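Local coordinates for protein hydrogenase (NiFe) small subunit HydA (Allochromatium vinosum, PDB 3MYR) that probably oxidises molecular hydrogen together with its large subunit, serving as the iron-sulfur electron-transfer subunit of a [NiFe] hydrogenase, at residues P120-N125 against Q254-G259; S10-T15 against S75-D80. One frame throughout, in Å; residues are numbered along the deposited sequence.

Overall arrangement
Contact 2 closes first along the chain, and contact 1 opens only after it; their centres lie about 15 Å apart. Contact 2 belongs to the N-terminal, flavodoxin-like part, where the loop between strand 5-10 and helix 16-23 meets the end of strand 69-77 in the main, largely parallel sheet. Contact 1 ties the turn after helix 118-121 to a C-terminal loop, so it joins the two family regions of the subunit. The two touch directly: Pro120 CG is 3.1 Å from Ser75 OG. Both lie beside the same [4Fe-4S] cluster, which Cys14 binds and Trp256 approaches to about 5 Å (side chain to cluster), and both face the large subunit.

Contact 1 (P120-N125 against Q254-G259); sequences PQARPN and QFWDAG
Ala122 CB comes to the Trp256 side chain at a slant, closest to Trp256 CB at 3.7 Å. Phe255 CZ lies 3.1 Å above one face of the indole, displaced toward the indole's rim, and Trp256 CD1 lies over one face of the Phe255 ring, also toward its rim; the ring of Phe56 of the large subunit meets the indole too. The contact joins the turn after helix 118-121, in the flavodoxin-like part, to the short 3-10 segment 255-256 of the C-terminal part. Trp256 lies near the proximal [4Fe-4S] cluster, its side chain about 4 Å from that of Cys147, a cluster ligand.

A hydrogen bond across the contact is made by the Asp257 carboxylate. With CG beside its own backbone N (chi1 -69°), the group faces the turn, and OD2 accepts Arg123 N on its syn side, 19° out of plane. OD1 forms a salt bridge with Arg48 of the large subunit, which also bonds Arg123 O, so one carboxylate links both segments and the second subunit. The Arg123 guanidinium stops short of a salt bridge, NH2 lying 4.6 Å from Asp257 OD1. The bond from Arg123 N to Asp257 OD2 measures 2.9 Å, with an N-H...O angle of 160°.

Contact 2 (S10-T15 against S75-D80); sequences SFQECT and SIPGPD. With SF4 (iron/sulfur cluster), chain I.
Gln12 and Ser75 are joined twice, once through the backbone and once through their side chains. Gln12 N donates to Ser75 O over 3.0 Å, in the carbonyl plane, and this makes the pair a single antiparallel, hydrogen-bonded bridge. Beside it, Ser75 OG donates to Gln12 OE1 at 2.7 Å, approaching from above the amide plane, 48° out of it, and not along a lone pair.

The torsions explain the second bond. Gln12 turns CG away from its carbonyl carbon and runs straight on (chi2 179°), carrying the amide along strand 69-77; Ser75 holds OG between its backbone N and carbonyl carbon (chi1 60°), facing that amide. Pro77 comes from the opposite direction and lays its CD 3.6 Å from Gln12 OE1. The other end of the amide is also held: NE2 bonds Thr127 OG1 and the backbone O of Val38 of the large subunit, so partners at both ends fix its rotation in a buried setting. A leucine here would probably leave Ser75 OG and Val38 O of the large subunit without these amide partners.

One residue earlier, Phe11 brings CD2 to 3.5 Å from Ile76 CG1, the side chains crossing at a slant, while its CB packs on Ser75 O. Helix 93-101 touches both apolar residues, through Asn93.

Beyond Gln12, the centre of an inverse gamma turn, the loop runs to Cys14, whose SG binds an iron of the cluster, FE4, at 2.3 Å; Glu13 CB lies 3.5 Å from sulfide S1. The arrangement is that of the loop after the first strand of the flavodoxin-like domain; in [NiFe] hydrogenase small subunits this loop and the start of the following helix supply cysteine ligands, here Cys14 and Cys17, to the proximal [4Fe-4S] cluster.

Contact 1 (P120-N125 against Q254-G259)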
# COMPACT_ATOMS: atom_id res chain seq x y z
N PRO A 120 10.77 12.10 0.65
CA PRO A 120 11.63 12.19 1.87
C PRO A 120 12.60 13.40 1.84
O PRO A 120 12.98 13.96 2.88
CB PRO A 120 12.45 10.87 1.85
CG PRO A 120 11.53 9.87 1.05
CD PRO A 120 10.97 10.84 -0.10
N GLN A 121 12.91 13.85 0.64
CA GLN A 121 13.81 14.98 0.48
C GLN A 121 13.12 16.35 0.45
O GLN A 121 13.79 17.38 0.55
CB GLN A 121 14.67 14.79 -0.77
CG GLN A 121 15.85 15.74 -0.79
CD GLN A 121 15.99 16.51 -2.06
OE1 GLN A 121 17.06 16.44 -2.64
NE2 GLN A 121 14.88 17.05 -2.62
N ALA A 122 11.78 16.37 0.40
CA ALA A 122 11.08 17.63 0.38
C ALA A 122 11.35 18.37 1.73
O ALA A 122 11.54 17.73 2.80
CB ALA A 122 9.55 17.36 0.21
N ARG A 123 11.32 19.72 1.72
CA ARG A 123 11.58 20.49 2.95
C ARG A 123 10.79 19.99 4.14
O ARG A 123 9.57 19.88 4.05
CB ARG A 123 11.25 21.99 2.70
CG ARG A 123 12.40 22.64 1.94
CD ARG A 123 12.05 23.94 1.22
NE ARG A 123 11.29 24.93 2.02
CZ ARG A 123 10.52 25.90 1.45
NH1 ARG A 123 9.86 26.78 2.21
NH2 ARG A 123 10.39 26.00 0.10
N PRO A 124 11.46 19.84 5.31
CA PRO A 124 12.85 20.23 5.56
C PRO A 124 13.79 19.02 5.52
O PRO A 124 14.87 19.07 6.08
CB PRO A 124 12.80 20.79 7.01
CG PRO A 124 11.75 19.91 7.67
CD PRO A 124 10.67 19.79 6.56
N ASN A 125 13.41 17.96 4.83
CA ASN A 125 14.26 16.78 4.70
C ASN A 125 14.78 16.22 6.06
O ASN A 125 15.96 16.23 6.33
CB ASN A 125 15.43 17.09 3.76
CG ASN A 125 16.16 15.81 3.32
OD1 ASN A 125 15.82 14.69 3.73
ND2 ASN A 125 17.15 15.97 2.56
N GLN A 254 12.34 17.97 -7.11
CA GLN A 254 11.72 18.93 -6.19
C GLN A 254 10.31 19.39 -6.50
O GLN A 254 9.94 20.51 -6.19
CB GLN A 254 12.65 20.17 -6.00
CG GLN A 254 13.96 19.84 -5.16
CD GLN A 254 15.02 19.17 -6.06
OE1 GLN A 254 15.32 19.70 -7.14
NE2 GLN A 254 15.49 18.00 -5.68
N PHE A 255 9.47 18.54 -7.08
CA PHE A 255 8.15 19.02 -7.45
C PHE A 255 7.31 19.31 -6.22
O PHE A 255 6.39 20.09 -6.29
CB PHE A 255 7.42 18.05 -8.41
CG PHE A 255 6.86 16.82 -7.72
CD1 PHE A 255 5.50 16.79 -7.33
CD2 PHE A 255 7.65 15.66 -7.57
CE1 PHE A 255 4.97 15.64 -6.74
CE2 PHE A 255 7.12 14.47 -7.00
CZ PHE A 255 5.77 14.44 -6.61
N TRP A 256 7.62 18.65 -5.10
CA TRP A 256 6.87 18.90 -3.85
C TRP A 256 7.06 20.31 -3.35
O TRP A 256 6.23 20.79 -2.59
CB TRP A 256 7.34 17.97 -2.71
CG TRP A 256 7.14 16.49 -3.06
CD1 TRP A 256 8.10 15.59 -3.37
CD2 TRP A 256 5.90 15.78 -3.04
NE1 TRP A 256 7.54 14.35 -3.65
CE2 TRP A 256 6.19 14.42 -3.40
CE3 TRP A 256 4.56 16.15 -2.76
CZ2 TRP A 256 5.20 13.42 -3.47
CZ3 TRP A 256 3.56 15.18 -2.85
CH2 TRP A 256 3.87 13.82 -3.26
N ASP A 257 8.18 20.94 -3.71
CA ASP A 257 8.47 22.24 -3.19
C ASP A 257 8.29 23.32 -4.24
O ASP A 257 8.95 24.34 -4.16
CB ASP A 257 9.90 22.27 -2.58
CG ASP A 257 9.98 21.42 -1.26
OD1 ASP A 257 9.06 21.60 -0.43
OD2 ASP A 257 10.91 20.55 -1.08
N ALA A 258 7.41 23.11 -5.21
CA ALA A 258 7.24 24.13 -6.25
C ALA A 258 6.15 25.17 -5.92
O ALA A 258 5.60 25.70 -6.84
CB ALA A 258 6.95 23.47 -7.65
N GLY A 259 5.85 25.50 -4.68
CA GLY A 259 4.75 26.44 -4.40
C GLY A 259 3.47 25.60 -4.26
O GLY A 259 3.53 24.42 -4.32

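Contact 2 (S10-T15 against S75-D80)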
# COMPACT_ATOMS: atom_id res chain seq x y z
N SER A 10 14.84 -1.72 -2.14
CA SER A 10 13.73 -0.84 -1.70
C SER A 10 14.20 -0.04 -0.49
O SER A 10 14.53 -0.63 0.53
CB SER A 10 12.52 -1.72 -1.29
OG SER A 10 12.11 -2.44 -2.42
N PHE A 11 14.26 1.29 -0.58
CA PHE A 11 14.87 2.04 0.54
C PHE A 11 13.81 2.94 1.22
O PHE A 11 12.79 2.41 1.74
CB PHE A 11 16.09 2.81 -0.02
CG PHE A 11 17.27 1.89 -0.41
CD1 PHE A 11 17.65 0.83 0.42
CD2 PHE A 11 18.03 2.14 -1.55
CE1 PHE A 11 18.81 0.07 0.16
CE2 PHE A 11 19.17 1.35 -1.85
CZ PHE A 11 19.56 0.31 -0.99
N GLN A 12 13.85 4.27 1.01
CA GLN A 12 12.77 5.09 1.61
C GLN A 12 11.65 5.25 0.58
O GLN A 12 11.46 6.35 -0.02
CB GLN A 12 13.28 6.48 2.03
CG GLN A 12 14.38 6.43 3.12
CD GLN A 12 14.80 7.85 3.41
OE1 GLN A 12 15.43 8.48 2.56
NE2 GLN A 12 14.46 8.37 4.61
N GLU A 13 10.95 4.15 0.33
CA GLU A 13 9.93 4.18 -0.71
C GLU A 13 8.54 4.01 -0.06
O GLU A 13 8.41 3.58 1.14
CB GLU A 13 10.12 3.09 -1.76
CG GLU A 13 10.79 1.83 -1.31
CD GLU A 13 9.89 0.72 -0.75
OE1 GLU A 13 10.07 0.31 0.47
OE2 GLU A 13 9.17 0.10 -1.57
N CYS A 14 7.50 4.19 -0.89
CA CYS A 14 6.16 3.97 -0.36
C CYS A 14 5.59 2.68 -0.99
O CYS A 14 4.47 2.28 -0.68
CB CYS A 14 5.32 5.24 -0.71
SG CYS A 14 4.66 5.22 -2.45
N THR A 15 6.37 2.07 -1.91
CA THR A 15 6.07 0.81 -2.62
C THR A 15 5.13 1.06 -3.83
O THR A 15 4.85 0.16 -4.60
CB THR A 15 5.64 -0.39 -1.66
OG1 THR A 15 6.60 -0.53 -0.58
CG2 THR A 15 5.56 -1.79 -2.44
N SER A 75 14.39 7.06 -1.83
CA SER A 75 15.59 7.83 -1.54
C SER A 75 16.41 7.10 -0.49
O SER A 75 15.98 6.09 0.06
CB SER A 75 15.21 9.26 -1.08
OG SER A 75 14.42 9.11 0.11
N ILE A 76 17.64 7.54 -0.31
CA ILE A 76 18.57 6.93 0.63
C ILE A 76 19.08 8.03 1.59
O ILE A 76 19.58 9.08 1.12
CB ILE A 76 19.78 6.41 -0.16
CG1 ILE A 76 19.28 5.40 -1.25
CG2 ILE A 76 20.82 5.74 0.77
CD1 ILE A 76 19.14 6.02 -2.71
N PRO A 77 19.04 7.79 2.91
CA PRO A 77 19.67 8.79 3.78
C PRO A 77 21.14 8.74 3.52
O PRO A 77 21.77 7.66 3.57
CB PRO A 77 19.36 8.29 5.21
CG PRO A 77 18.12 7.36 5.03
CD PRO A 77 18.33 6.73 3.66
N GLY A 78 21.70 9.91 3.23
CA GLY A 78 23.09 10.00 2.80
C GLY A 78 24.09 9.65 3.89
O GLY A 78 23.74 9.54 5.08
N PRO A 79 25.37 9.54 3.51
CA PRO A 79 26.36 9.02 4.50
C PRO A 79 26.59 10.04 5.64
O PRO A 79 27.08 9.66 6.67
CB PRO A 79 27.65 8.83 3.65
CG PRO A 79 27.48 9.82 2.49
CD PRO A 79 25.98 9.80 2.19
N ASP A 80 26.22 11.31 5.48
CA ASP A 80 26.22 12.26 6.66
C ASP A 80 24.98 12.18 7.60
O ASP A 80 24.99 12.77 8.70
CB ASP A 80 26.42 13.72 6.15
CG ASP A 80 27.56 13.80 5.12
OD1 ASP A 80 27.33 14.28 3.97
OD2 ASP A 80 28.67 13.26 5.45
FE1 SF4 I . 6.27 8.25 -5.40
FE2 SF4 I . 7.64 5.92 -6.08
FE3 SF4 I . 8.74 7.77 -4.26
FE4 SF4 I . 6.33 6.07 -3.80
S1 SF4 I . 8.66 5.43 -3.99
S2 SF4 I . 6.81 8.18 -3.18
S3 SF4 I . 5.34 6.29 -5.85
S4 SF4 I . 8.28 8.14 -6.43